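Local coordinates for cytokinesis protein 2 (Saccharomyces cerevisiae, PDB 4WPE) that mediates the cytoskeletal rearrangements required for cytokinesis, moving from a septin-associated double ring to the medial actin ring, and is represented here by its F-BAR domain, at residues A[53-58]-A[95-100]; A[101-106]-A[235-240]. All blocks are in the same frame, centred on the assembly; numbering follows the deposited sequence.

Contact 1. Residues A[53-58]-A[95-100]; sequences DYARRL and SHSKQS
His96, Ala55 and Tyr54 bury most of the surface where residues 53-58 meet residues 95-100, with Ser97 completing the set. The phenol ring of Tyr54 presents its CD2-CE2 side to one face of the imidazole: CE2 lies 3.6 Å above the plane of the His96 ring, over its centre, and CD2 comes within 3.4 Å of His96 ND1. The two rings are inclined at 40° with centroids 4.6 Å apart, an oblique pairing. On Tyr54, CG stands anti to the backbone N (chi1 -176°), which swings the ring to the side of its helix where the imidazole lies.

Beside this aromatic pair the backbones come close. Ala55 faces Ser97 with their CA atoms 5.2 Å apart, and the methyl CB of Ala55 rests 3.6 Å from both N and CB of Ser97. The small side chains let the two segment axes approach to 8.1 Å at 152°, nearly antiparallel.

Both nitrogens of His96 are hydrogen-bonded, ND1 to Glu51 and NE2 to Glu248, so the imidazole is held at two points between acidic side chains, an environment that may favour its protonated form. The Tyr54 hydroxyl is likewise gripped twice, by Arg92 and by Glu51 of the second subunit. The contact thus joins helices 37-71 and 76-162 of the F-BAR domain, with helix 170-259 reached through Glu248 and the second subunit packing against Tyr54 and Leu58.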
loop_
_atom_site.group_PDB
_atom_site.type_symbol
_atom_site.label_atom_id
_atom_site.label_comp_id
_atom_site.label_asym_id
_atom_site.label_seq_id
_atom_site.Cartn_x
_atom_site.Cartn_y
_atom_site.Cartn_z
ATOM N N ASP A 53 6.697 1.860 -5.077
ATOM C CA ASP A 53 5.764 2.678 -5.841
ATOM C C ASP A 53 4.663 3.237 -4.945
ATOM O O ASP A 53 4.194 4.356 -5.152
ATOM C CB ASP A 53 5.157 1.871 -6.987
ATOM C CG ASP A 53 6.210 1.272 -7.894
ATOM O OD1 ASP A 53 7.383 1.693 -7.801
ATOM O OD2 ASP A 53 5.869 0.378 -8.697
ATOM N N TYR A 54 4.257 2.457 -3.949
ATOM C CA TYR A 54 3.244 2.909 -3.002
ATOM C C TYR A 54 3.769 4.083 -2.182
ATOM O O TYR A 54 3.083 5.089 -2.021
ATOM C CB TYR A 54 2.812 1.769 -2.080
ATOM C CG TYR A 54 1.698 2.137 -1.125
ATOM C CD1 TYR A 54 0.369 2.106 -1.528
ATOM C CD2 TYR A 54 1.977 2.514 0.182
ATOM C CE1 TYR A 54 -0.652 2.443 -0.652
ATOM C CE2 TYR A 54 0.965 2.854 1.061
ATOM C CZ TYR A 54 -0.347 2.817 0.641
ATOM O OH TYR A 54 -1.350 3.156 1.520
ATOM N N ALA A 55 4.989 3.949 -1.671
ATOM C CA ALA A 55 5.601 5.006 -0.871
ATOM C C ALA A 55 5.838 6.255 -1.706
ATOM O O ALA A 55 5.560 7.371 -1.264
ATOM C CB ALA A 55 6.905 4.528 -0.263
ATOM N N ARG A 56 6.348 6.063 -2.918
ATOM C CA ARG A 56 6.668 7.187 -3.790
ATOM C C ARG A 56 5.414 7.937 -4.220
ATOM O O ARG A 56 5.406 9.166 -4.269
ATOM C CB ARG A 56 7.449 6.714 -5.020
ATOM C CG ARG A 56 8.924 6.401 -4.752
ATOM C CD ARG A 56 9.428 7.059 -3.467
ATOM N NE ARG A 56 10.885 7.057 -3.379
ATOM C CZ ARG A 56 11.659 8.080 -3.731
ATOM N NH1 ARG A 56 11.114 9.199 -4.191
ATOM N NH2 ARG A 56 12.978 7.987 -3.617
ATOM N N ARG A 57 4.351 7.200 -4.517
ATOM C CA ARG A 57 3.110 7.820 -4.968
ATOM C C ARG A 57 2.335 8.433 -3.807
ATOM O O ARG A 57 1.608 9.409 -3.988
ATOM C CB ARG A 57 2.235 6.808 -5.702
ATOM C CG ARG A 57 1.096 7.452 -6.465
ATOM C CD ARG A 57 0.306 6.430 -7.253
ATOM N NE ARG A 57 -1.032 6.919 -7.568
ATOM C CZ ARG A 57 -1.944 6.216 -8.228
ATOM N NH1 ARG A 57 -1.659 4.991 -8.647
ATOM N NH2 ARG A 57 -3.138 6.737 -8.471
ATOM N N LEU A 58 2.489 7.859 -2.618
ATOM C CA LEU A 58 1.875 8.423 -1.421
ATOM C C LEU A 58 2.564 9.730 -1.058
ATOM O O LEU A 58 1.916 10.689 -0.635
ATOM C CB LEU A 58 1.946 7.445 -0.248
ATOM C CG LEU A 58 1.298 7.915 1.057
ATOM C CD1 LEU A 58 -0.186 8.159 0.864
ATOM C CD2 LEU A 58 1.540 6.915 2.176
ATOM N N SER A 95 7.620 4.672 6.000
ATOM C CA SER A 95 7.603 3.336 6.583
ATOM C C SER A 95 7.511 2.261 5.507
ATOM O O SER A 95 8.163 1.218 5.596
ATOM C CB SER A 95 6.441 3.198 7.565
ATOM O OG SER A 95 6.417 1.902 8.134
ATOM N N HIS A 96 6.693 2.515 4.491
ATOM C CA HIS A 96 6.582 1.595 3.366
ATOM C C HIS A 96 7.850 1.636 2.523
ATOM O O HIS A 96 8.269 0.620 1.969
ATOM C CB HIS A 96 5.365 1.929 2.504
ATOM C CG HIS A 96 4.060 1.500 3.104
ATOM N ND1 HIS A 96 3.303 0.480 2.578
ATOM C CD2 HIS A 96 3.383 1.961 4.182
ATOM C CE1 HIS A 96 2.208 0.326 3.308
ATOM N NE2 HIS A 96 2.235 1.210 4.285
ATOM N N SER A 97 8.457 2.815 2.432
ATOM C CA SER A 97 9.689 2.975 1.671
ATOM C C SER A 97 10.823 2.199 2.320
ATOM O O SER A 97 11.598 1.530 1.639
ATOM C CB SER A 97 10.067 4.450 1.548
ATOM O OG SER A 97 11.255 4.594 0.792
ATOM N N LYS A 98 10.912 2.290 3.643
ATOM C CA LYS A 98 11.923 1.554 4.390
ATOM C C LYS A 98 11.666 0.053 4.289
ATOM O O LYS A 98 12.599 -0.741 4.167
ATOM C CB LYS A 98 11.942 2.001 5.853
ATOM C CG LYS A 98 12.769 1.115 6.763
ATOM C CD LYS A 98 12.534 1.445 8.230
ATOM C CE LYS A 98 13.261 0.455 9.132
ATOM N NZ LYS A 98 13.135 0.820 10.571
ATOM N N GLN A 99 10.392 -0.327 4.328
ATOM C CA GLN A 99 9.996 -1.723 4.179
ATOM C C GLN A 99 10.390 -2.251 2.804
ATOM O O GLN A 99 10.836 -3.391 2.669
ATOM C CB GLN A 99 8.490 -1.877 4.390
ATOM C CG GLN A 99 8.031 -3.307 4.633
ATOM C CD GLN A 99 6.547 -3.491 4.369
ATOM O OE1 GLN A 99 6.122 -3.649 3.223
ATOM N NE2 GLN A 99 5.748 -3.454 5.428
ATOM N N SER A 100 10.225 -1.408 1.789
ATOM C CA SER A 100 10.575 -1.764 0.417
ATOM C C SER A 100 12.054 -2.096 0.281
ATOM O O SER A 100 12.422 -3.091 -0.342
ATOM C CB SER A 100 10.211 -0.627 -0.538
ATOM O OG SER A 100 10.667 -0.899 -1.851
#

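Contact 2. Residues A[101-106]-A[235-240]; sequences EILFRQ and QQFATS
Leu103 reaches Phe237 at the rim of its ring: the methyl CD2 lies in the ring plane, 3.8 Å from CD1 of Phe237, and CE1 is the next ring atom along at 4.2 Å. It is therefore an edge-on apolar contact, with the methyl meeting the ring's periphery and not its pi face. Neither residue sets out straight across the interface; CD2 of Leu103 and the CD1-CE1 side of the Phe237 ring make the contact. A chi1 of 168° sets the Phe237 ring beside its own carbonyl carbon, where its CD1-CE1 edge meets the leucine methyl.

The second meeting point, Ile102 with Ser240, is built differently, since both CB atoms point across the interface. Two branches of the isoleucine border one oxygen: CG2 is 3.5 Å from Ser240 OG, and CD1 is 3.7 Å from the same Ser240 OG. These are van der Waals contacts of methyl groups with a hydroxyl. The hydroxyl also lies 3.1 Å from the carbonyl O of Gln236, one turn earlier in its own helix. The nearest CA atoms, those of Leu103 and Phe237, are 7.4 Å apart, and only side chains meet.

Leu103 and Phe237 are buried, whereas Ile102 and Ser240 are partly exposed. The contact joins helix 76-162 to helix 170-259 within the elongated F-BAR bundle. Helix 37-71 covers the Leu103-Phe237 side through Arg47, and Leu255 of the second subunit packs on Phe237.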
loop_
_atom_site.group_PDB
_atom_site.type_symbol
_atom_site.label_atom_id
_atom_site.label_comp_id
_atom_site.label_asym_id
_atom_site.label_seq_id
_atom_site.Cartn_x
_atom_site.Cartn_y
_atom_site.Cartn_z
ATOM N N GLU A 101 12.902 -1.259 0.870
ATOM C CA GLU A 101 14.344 -1.446 0.775
ATOM C C GLU A 101 14.803 -2.713 1.499
ATOM O O GLU A 101 15.677 -3.425 1.011
ATOM C CB GLU A 101 15.077 -0.216 1.322
ATOM C CG GLU A 101 14.626 1.090 0.678
ATOM C CD GLU A 101 15.285 2.317 1.288
ATOM O OE1 GLU A 101 15.828 2.210 2.409
ATOM O OE2 GLU A 101 15.248 3.392 0.650
ATOM N N ILE A 102 14.213 -2.999 2.657
ATOM C CA ILE A 102 14.532 -4.228 3.381
ATOM C C ILE A 102 14.188 -5.441 2.523
ATOM O O ILE A 102 14.921 -6.432 2.493
ATOM C CB ILE A 102 13.770 -4.326 4.718
ATOM C CG1 ILE A 102 14.231 -3.235 5.681
ATOM C CG2 ILE A 102 13.972 -5.695 5.357
ATOM C CD1 ILE A 102 13.450 -3.210 6.979
ATOM N N LEU A 103 13.071 -5.349 1.814
ATOM C CA LEU A 103 12.610 -6.451 0.985
ATOM C C LEU A 103 13.563 -6.717 -0.177
ATOM O O LEU A 103 13.897 -7.863 -0.456
ATOM C CB LEU A 103 11.195 -6.181 0.466
ATOM C CG LEU A 103 10.074 -6.357 1.497
ATOM C CD1 LEU A 103 8.793 -5.676 1.043
ATOM C CD2 LEU A 103 9.818 -7.827 1.782
ATOM N N PHE A 104 14.022 -5.666 -0.846
ATOM C CA PHE A 104 14.815 -5.862 -2.052
ATOM C C PHE A 104 16.210 -6.424 -1.781
ATOM O O PHE A 104 16.709 -7.244 -2.552
ATOM C CB PHE A 104 14.944 -4.555 -2.835
ATOM C CG PHE A 104 15.686 -4.705 -4.132
ATOM C CD1 PHE A 104 15.044 -5.196 -5.259
ATOM C CD2 PHE A 104 17.028 -4.371 -4.224
ATOM C CE1 PHE A 104 15.723 -5.344 -6.454
ATOM C CE2 PHE A 104 17.713 -4.516 -5.416
ATOM C CZ PHE A 104 17.060 -5.004 -6.533
ATOM N N ARG A 105 16.840 -5.993 -0.695
ATOM C CA ARG A 105 18.253 -6.301 -0.492
ATOM C C ARG A 105 18.525 -7.324 0.606
ATOM O O ARG A 105 19.366 -8.204 0.435
ATOM C CB ARG A 105 19.026 -5.016 -0.194
ATOM C CG ARG A 105 18.305 -3.758 -0.638
ATOM C CD ARG A 105 19.268 -2.626 -0.939
ATOM N NE ARG A 105 18.559 -1.421 -1.349
ATOM C CZ ARG A 105 18.500 -0.309 -0.624
ATOM N NH1 ARG A 105 19.118 -0.245 0.547
ATOM N NH2 ARG A 105 17.827 0.743 -1.072
ATOM N N GLN A 106 17.830 -7.224 1.731
ATOM C CA GLN A 106 18.109 -8.141 2.831
ATOM C C GLN A 106 17.432 -9.499 2.680
ATOM O O GLN A 106 17.960 -10.509 3.147
ATOM C CB GLN A 106 17.707 -7.521 4.165
ATOM C CG GLN A 106 18.276 -6.142 4.399
ATOM C CD GLN A 106 17.781 -5.544 5.693
ATOM O OE1 GLN A 106 17.342 -6.262 6.591
ATOM N NE2 GLN A 106 17.837 -4.223 5.795
ATOM N N GLN A 235 10.024 -14.949 8.414
ATOM C CA GLN A 235 9.696 -14.197 9.622
ATOM C C GLN A 235 10.223 -12.781 9.442
ATOM O O GLN A 235 9.514 -11.812 9.702
ATOM C CB GLN A 235 10.279 -14.851 10.882
ATOM C CG GLN A 235 9.314 -14.956 12.090
ATOM C CD GLN A 235 8.863 -13.621 12.702
ATOM O OE1 GLN A 235 9.048 -12.556 12.129
ATOM N NE2 GLN A 235 8.265 -13.694 13.887
ATOM N N GLN A 236 11.461 -12.667 8.969
ATOM C CA GLN A 236 12.044 -11.364 8.657
ATOM C C GLN A 236 11.110 -10.567 7.755
ATOM O O GLN A 236 11.004 -9.347 7.866
ATOM C CB GLN A 236 13.407 -11.523 7.992
ATOM C CG GLN A 236 14.487 -11.994 8.934
ATOM C CD GLN A 236 15.756 -12.365 8.203
ATOM O OE1 GLN A 236 16.149 -11.701 7.242
ATOM N NE2 GLN A 236 16.405 -13.429 8.652
ATOM N N PHE A 237 10.429 -11.285 6.870
ATOM C CA PHE A 237 9.350 -10.734 6.063
ATOM C C PHE A 237 8.163 -10.330 6.936
ATOM O O PHE A 237 7.701 -9.189 6.883
ATOM C CB PHE A 237 8.928 -11.759 5.008
ATOM C CG PHE A 237 7.649 -11.424 4.300
ATOM C CD1 PHE A 237 7.617 -10.446 3.323
ATOM C CD2 PHE A 237 6.485 -12.120 4.587
ATOM C CE1 PHE A 237 6.437 -10.147 2.662
ATOM C CE2 PHE A 237 5.304 -11.832 3.931
ATOM C CZ PHE A 237 5.280 -10.843 2.967
ATOM N N ALA A 238 7.688 -11.268 7.752
ATOM C CA ALA A 238 6.513 -11.048 8.596
ATOM C C ALA A 238 6.772 -10.065 9.737
ATOM O O ALA A 238 5.830 -9.555 10.337
ATOM C CB ALA A 238 6.017 -12.375 9.161
ATOM N N THR A 239 8.039 -9.809 10.040
ATOM C CA THR A 239 8.388 -8.870 11.100
ATOM C C THR A 239 8.501 -7.455 10.538
ATOM O O THR A 239 7.985 -6.502 11.124
ATOM C CB THR A 239 9.704 -9.270 11.800
ATOM O OG1 THR A 239 9.469 -10.406 12.641
ATOM C CG2 THR A 239 10.232 -8.131 12.654
ATOM N N SER A 240 9.165 -7.329 9.392
ATOM C CA SER A 240 9.307 -6.042 8.718
ATOM C C SER A 240 7.945 -5.466 8.352
ATOM O O SER A 240 7.701 -4.273 8.519
ATOM C CB SER A 240 10.168 -6.183 7.463
ATOM O OG SER A 240 11.540 -6.294 7.798
#

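How the contacts relate
From the N terminus, helix 37-71 supplies the first half of contact 1, and the chain then turns back into helix 76-162, where residues 95-100 close a short, mostly helical hairpin. Contact 2 opens at the very next residue, on the same helix, and spans a much longer excursion to the far end of the domain and back along helix 170-259. The two loops follow in series, neither nested nor crossed. With centres 13 Å apart, the contacts touch where Gln99 packs on Ser240, so helix 76-162 is held between helices 37-71 and 170-259. Both contacts also reach the second subunit, contact 1 through Tyr54 and contact 2 through Phe237, so they adjoin the F-BAR dimer interface.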